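Local atomic coordinates of ankyrin repeat family protein (Enterococcus faecalis, PDB entry 3HRA), a protein that is of unknown function but folds as a stack of ankyrin repeats, a scaffold that in many relatives binds other proteins. Residues Ala143-Val148 against Arg179-Tyr184; Ile160-Met165 against Ser194-Gln199. One frame throughout, in Å; residues are numbered along the deposited sequence.

Contact 1 of 2, residues Ala143-Val148 against Arg179-Tyr184; sequences ALIEAV and RTAMDY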
loop_
_atom_site.group_PDB
_atom_site.type_symbol
_atom_site.label_atom_id
_atom_site.label_comp_id
_atom_site.label_asym_id
_atom_site.label_seq_id
_atom_site.Cartn_x
_atom_site.Cartn_y
_atom_site.Cartn_z
ATOM N N ALA A 143 -12.020 -0.749 -2.753
ATOM C CA ALA A 143 -11.268 0.425 -3.192
ATOM C C ALA A 143 -12.212 1.442 -3.811
ATOM O O ALA A 143 -12.116 2.643 -3.530
ATOM C CB ALA A 143 -10.175 0.034 -4.192
ATOM N N LEU A 144 -13.142 0.966 -4.633
ATOM C CA LEU A 144 -14.114 1.862 -5.251
ATOM C C LEU A 144 -14.976 2.605 -4.223
ATOM O O LEU A 144 -15.164 3.824 -4.320
ATOM C CB LEU A 144 -15.009 1.088 -6.209
ATOM C CG LEU A 144 -15.989 1.951 -6.989
ATOM C CD1 LEU A 144 -15.253 2.904 -7.959
ATOM C CD2 LEU A 144 -16.981 1.045 -7.738
ATOM N N ILE A 145 -15.514 1.873 -3.255
ATOM C CA ILE A 145 -16.356 2.471 -2.230
ATOM C C ILE A 145 -15.595 3.521 -1.434
ATOM O O ILE A 145 -16.125 4.606 -1.179
ATOM C CB ILE A 145 -16.977 1.407 -1.286
ATOM C CG1 ILE A 145 -18.063 0.628 -2.038
ATOM C CG2 ILE A 145 -17.584 2.080 -0.079
ATOM C CD1 ILE A 145 -18.518 -0.639 -1.341
ATOM N N GLU A 146 -14.358 3.217 -1.046
ATOM C CA GLU A 146 -13.576 4.188 -0.289
ATOM C C GLU A 146 -13.278 5.422 -1.143
ATOM O O GLU A 146 -13.393 6.553 -0.658
ATOM C CB GLU A 146 -12.280 3.579 0.279
ATOM C CG GLU A 146 -12.518 2.507 1.346
ATOM C CD GLU A 146 -11.411 2.472 2.415
ATOM O OE1 GLU A 146 -10.409 3.221 2.301
ATOM O OE2 GLU A 146 -11.540 1.705 3.386
ATOM N N ALA A 147 -12.877 5.209 -2.397
ATOM C CA ALA A 147 -12.581 6.323 -3.296
ATOM C C ALA A 147 -13.780 7.261 -3.494
ATOM O O ALA A 147 -13.605 8.464 -3.677
ATOM C CB ALA A 147 -12.067 5.824 -4.643
ATOM N N VAL A 148 -14.990 6.705 -3.463
ATOM C CA VAL A 148 -16.216 7.487 -3.633
ATOM C C VAL A 148 -16.743 8.051 -2.313
ATOM O O VAL A 148 -16.960 9.255 -2.189
ATOM C CB VAL A 148 -17.336 6.651 -4.276
ATOM C CG1 VAL A 148 -18.658 7.445 -4.274
ATOM C CG2 VAL A 148 -16.955 6.277 -5.707
ATOM N N ARG A 179 -24.530 -0.431 1.512
ATOM C CA ARG A 179 -24.445 0.629 0.508
ATOM C C ARG A 179 -23.413 0.326 -0.583
ATOM O O ARG A 179 -22.364 -0.267 -0.319
ATOM C CB ARG A 179 -24.157 1.976 1.187
ATOM C CG ARG A 179 -25.396 2.601 1.844
ATOM C CD ARG A 179 -25.106 3.985 2.434
ATOM N NE ARG A 179 -24.254 3.892 3.616
ATOM C CZ ARG A 179 -23.907 4.916 4.398
ATOM N NH1 ARG A 179 -24.340 6.146 4.139
ATOM N NH2 ARG A 179 -23.120 4.703 5.450
ATOM N N THR A 180 -23.727 0.742 -1.805
ATOM C CA THR A 180 -22.797 0.625 -2.915
ATOM C C THR A 180 -22.124 1.968 -3.187
ATOM O O THR A 180 -22.510 3.008 -2.645
ATOM C CB THR A 180 -23.500 0.185 -4.228
ATOM O OG1 THR A 180 -24.428 1.203 -4.628
ATOM C CG2 THR A 180 -24.221 -1.163 -4.046
ATOM N N ALA A 181 -21.125 1.942 -4.054
ATOM C CA ALA A 181 -20.465 3.171 -4.492
ATOM C C ALA A 181 -21.462 4.179 -5.112
ATOM O O ALA A 181 -21.404 5.378 -4.842
ATOM C CB ALA A 181 -19.359 2.833 -5.477
ATOM N N MET A 182 -22.384 3.690 -5.929
ATOM C CA MET A 182 -23.411 4.541 -6.525
ATOM C C MET A 182 -24.262 5.207 -5.445
ATOM O O MET A 182 -24.603 6.383 -5.550
ATOM C CB MET A 182 -24.297 3.697 -7.447
ATOM C CG MET A 182 -25.175 4.483 -8.386
ATOM S SD MET A 182 -25.985 3.416 -9.608
ATOM C CE MET A 182 -24.653 3.086 -10.758
ATOM N N ASP A 183 -24.600 4.446 -4.407
ATOM C CA ASP A 183 -25.364 4.965 -3.264
ATOM C C ASP A 183 -24.658 6.144 -2.613
ATOM O O ASP A 183 -25.283 7.179 -2.363
ATOM C CB ASP A 183 -25.593 3.870 -2.206
ATOM C CG ASP A 183 -26.595 2.826 -2.648
ATOM O OD1 ASP A 183 -27.496 3.170 -3.453
ATOM O OD2 ASP A 183 -26.477 1.658 -2.192
ATOM N N TYR A 184 -23.358 5.995 -2.345
ATOM C CA TYR A 184 -22.600 7.053 -1.685
ATOM C C TYR A 184 -22.494 8.307 -2.557
ATOM O O TYR A 184 -22.681 9.420 -2.071
ATOM C CB TYR A 184 -21.197 6.572 -1.274
ATOM C CG TYR A 184 -21.194 5.680 -0.048
ATOM C CD1 TYR A 184 -21.450 6.205 1.212
ATOM C CD2 TYR A 184 -20.916 4.321 -0.151
ATOM C CE1 TYR A 184 -21.444 5.397 2.345
ATOM C CE2 TYR A 184 -20.893 3.500 0.982
ATOM C CZ TYR A 184 -21.168 4.050 2.220
ATOM O OH TYR A 184 -21.166 3.260 3.347
#
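The methyl group of A181 pushes into a hollow lined by L144, I145 and V148, one turn of helix 143-149. L144 closes it most tightly, its CD2 lying 3.7 Å from A181 CB, while I145 CG1 and V148 CG2 stand a little further from that methyl. The small alanine lets the backbones come close, with the CA atoms of I145 and A181 4.7 Å apart. V148 makes the next contact: with CG1 anti to the backbone N (chi1 173°), this methyl reaches A181 O at 3.5 Å and touches Y184 CB. I145 spans both partners, since its CG2 comes obliquely to the Y184 ring, 3.8 Å from CE2.

The loose edge is where I145 CD1 meets R179 O at 4.0 Å, beside the partly exposed R179 and T180. Polar groups are served on the 179-184 side: the guanidinium of R179 lies with one face over Y184 CE1, NE bonding to S177, and the Y184 hydroxyl is hydrogen-bonded to D175. T180 and D183 form a capping box: T180 N gives a nearly straight bond to D183 OD2 (2.9 Å, 171°), and D183 N returns one to T180 OG1 at 3.3 Å. No hydrogen bond crosses between the segments. Cohesion is therefore apolar, as expected for the first helices of successive helical pairs in an ankyrin fold, while the capping box serves the start of helix 181-188.

Contact 2 of 2, residues Ile160-Met165 against Ser194-Gln199; sequences IVKLLM and SKILAQ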
loop_
_atom_site.group_PDB
_atom_site.type_symbol
_atom_site.label_atom_id
_atom_site.label_comp_id
_atom_site.label_asym_id
_atom_site.label_seq_id
_atom_site.Cartn_x
_atom_site.Cartn_y
_atom_site.Cartn_z
ATOM N N ILE A 160 -9.650 8.277 -10.174
ATOM C CA ILE A 160 -9.429 6.979 -9.536
ATOM C C ILE A 160 -10.632 6.072 -9.772
ATOM O O ILE A 160 -10.469 4.894 -10.103
ATOM C CB ILE A 160 -9.094 7.114 -8.040
ATOM C CG1 ILE A 160 -7.677 7.674 -7.866
ATOM C CG2 ILE A 160 -9.218 5.763 -7.321
ATOM C CD1 ILE A 160 -7.381 8.224 -6.481
ATOM N N VAL A 161 -11.833 6.629 -9.662
ATOM C CA VAL A 161 -13.042 5.865 -9.986
ATOM C C VAL A 161 -13.026 5.336 -11.439
ATOM O O VAL A 161 -13.332 4.174 -11.688
ATOM C CB VAL A 161 -14.323 6.688 -9.706
ATOM C CG1 VAL A 161 -15.558 5.988 -10.287
ATOM C CG2 VAL A 161 -14.471 6.904 -8.215
ATOM N N LYS A 162 -12.670 6.195 -12.389
ATOM C CA LYS A 162 -12.608 5.793 -13.792
ATOM C C LYS A 162 -11.593 4.669 -14.025
ATOM O O LYS A 162 -11.894 3.695 -14.718
ATOM C CB LYS A 162 -12.258 6.988 -14.681
ATOM C CG LYS A 162 -12.249 6.644 -16.148
ATOM C CD LYS A 162 -13.670 6.463 -16.683
ATOM C CE LYS A 162 -13.653 6.385 -18.205
ATOM N NZ LYS A 162 -15.019 6.174 -18.764
ATOM N N LEU A 163 -10.400 4.833 -13.461
ATOM C CA LEU A 163 -9.332 3.831 -13.505
ATOM C C LEU A 163 -9.835 2.472 -12.995
ATOM O O LEU A 163 -9.616 1.446 -13.639
ATOM C CB LEU A 163 -8.158 4.288 -12.640
ATOM C CG LEU A 163 -6.706 3.966 -13.012
ATOM C CD1 LEU A 163 -5.836 3.894 -11.757
ATOM C CD2 LEU A 163 -6.557 2.707 -13.862
ATOM N N LEU A 164 -10.512 2.469 -11.846
ATOM C CA LEU A 164 -11.042 1.223 -11.267
ATOM C C LEU A 164 -12.097 0.579 -12.164
ATOM O O LEU A 164 -12.083 -0.636 -12.380
ATOM C CB LEU A 164 -11.614 1.454 -9.840
ATOM C CG LEU A 164 -10.569 1.774 -8.762
ATOM C CD1 LEU A 164 -11.204 2.314 -7.480
ATOM C CD2 LEU A 164 -9.728 0.531 -8.480
ATOM N N MET A 165 -13.032 1.382 -12.668
ATOM C CA MET A 165 -14.073 0.839 -13.533
ATOM C C MET A 165 -13.492 0.315 -14.834
ATOM O O MET A 165 -13.959 -0.679 -15.375
ATOM C CB MET A 165 -15.164 1.881 -13.810
ATOM C CG MET A 165 -15.883 2.359 -12.549
ATOM S SD MET A 165 -16.550 1.022 -11.541
ATOM C CE MET A 165 -17.813 0.383 -12.649
ATOM N N SER A 194 -21.191 10.052 -10.093
ATOM C CA SER A 194 -22.442 9.352 -10.415
ATOM C C SER A 194 -22.569 9.081 -11.915
ATOM O O SER A 194 -22.983 8.003 -12.339
ATOM C CB SER A 194 -23.658 10.151 -9.938
ATOM O OG SER A 194 -23.703 10.208 -8.520
ATOM N N LYS A 195 -22.217 10.079 -12.711
ATOM C CA LYS A 195 -22.284 9.980 -14.158
ATOM C C LYS A 195 -21.321 8.896 -14.661
ATOM O O LYS A 195 -21.685 8.074 -15.510
ATOM C CB LYS A 195 -21.944 11.335 -14.778
ATOM C CG LYS A 195 -22.032 11.365 -16.281
ATOM C CD LYS A 195 -21.857 12.779 -16.819
ATOM C CE LYS A 195 -20.463 13.300 -16.539
ATOM N NZ LYS A 195 -20.223 14.605 -17.218
ATOM N N ILE A 196 -20.101 8.896 -14.138
ATOM C CA ILE A 196 -19.107 7.882 -14.487
ATOM C C ILE A 196 -19.659 6.498 -14.156
ATOM O O ILE A 196 -19.643 5.590 -14.990
ATOM C CB ILE A 196 -17.782 8.121 -13.732
ATOM C CG1 ILE A 196 -17.139 9.445 -14.152
ATOM C CG2 ILE A 196 -16.815 6.967 -13.953
ATOM C CD1 ILE A 196 -15.963 9.836 -13.270
ATOM N N LEU A 197 -20.184 6.333 -12.946
ATOM C CA LEU A 197 -20.697 5.026 -12.527
ATOM C C LEU A 197 -21.882 4.565 -13.380
ATOM O O LEU A 197 -22.012 3.379 -13.664
ATOM C CB LEU A 197 -21.077 5.027 -11.046
ATOM C CG LEU A 197 -19.893 5.157 -10.082
ATOM C CD1 LEU A 197 -20.341 5.312 -8.637
ATOM C CD2 LEU A 197 -18.942 3.973 -10.208
ATOM N N ALA A 198 -22.742 5.505 -13.782
ATOM C CA ALA A 198 -23.926 5.189 -14.586
ATOM C C ALA A 198 -23.558 4.632 -15.967
ATOM O O ALA A 198 -24.369 3.977 -16.615
ATOM C CB ALA A 198 -24.813 6.421 -14.746
ATOM N N GLN A 199 -22.341 4.904 -16.411
ATOM C CA GLN A 199 -21.892 4.461 -17.723
ATOM C C GLN A 199 -21.391 3.021 -17.782
ATOM O O GLN A 199 -21.126 2.501 -18.864
ATOM C CB GLN A 199 -20.831 5.428 -18.250
ATOM C CG GLN A 199 -21.450 6.785 -18.624
ATOM C CD GLN A 199 -20.417 7.853 -18.825
ATOM O OE1 GLN A 199 -19.214 7.591 -18.742
ATOM N NE2 GLN A 199 -20.871 9.072 -19.099
HETATM O O HOH W 1 -16.819 8.597 -18.045
#
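V161 CG1 is the bump that fits between I196 and L197, meeting I196 CG2 at 4.0 Å and L197 CD2 at 3.9 Å. The same leucine methyl fills the corresponding hollow on the other helix, between V161 and M165, and lies 4.0 Å from M165 SD. Bends at chi2 and chi3 (-53° and -66°) curl the methionine chain, and its side chain crosses that of L197 at about a right angle. On the flank of I196, the aliphatic part of K162 lies against the isoleucine, CD to CG2 at 4.2 Å.

The axes of segments 160-165 and 194-198 run almost parallel, 9° apart and 10.1 Å from each other at closest approach, and the side chains bridge the gap between the two helices. Toward the solvent side a water links K162 and Q199, whose NZ and OE1 do not hydrogen-bond directly: it accepts from K162 NZ at 3.1 Å and donates to Q199 OE1 at 2.7 Å. K162 NZ also bonds to the hydroxyl of Y200.

Helices 155-166 and 191-198 form the outer layer of the last two helical pairs. Helix 143-149 underlies V161 and M165, helix 181-188 underlies L197, and helix 119-128 meets L163 on the opposite flank.

Contacts 1 and 2 are the two layers of a single junction between consecutive helical pairs, their centres 10 Å apart. Their segments alternate along the chain: each helix of contact 1 is followed by its partner in contact 2, as expected for helix-turn-helix units stacked side by side. The layers also meet directly, V148 CG2 lying 3.6 Å from V161 CG2 and L144 CD2 3.8 Å from M165 SD. On the other side of the junction, L197 CD1 packs 3.8 Å from M182 N. Side-chain packing, in part against backbone, thus continues between the layers, joining the final helical pair to the stack near the C-terminal end.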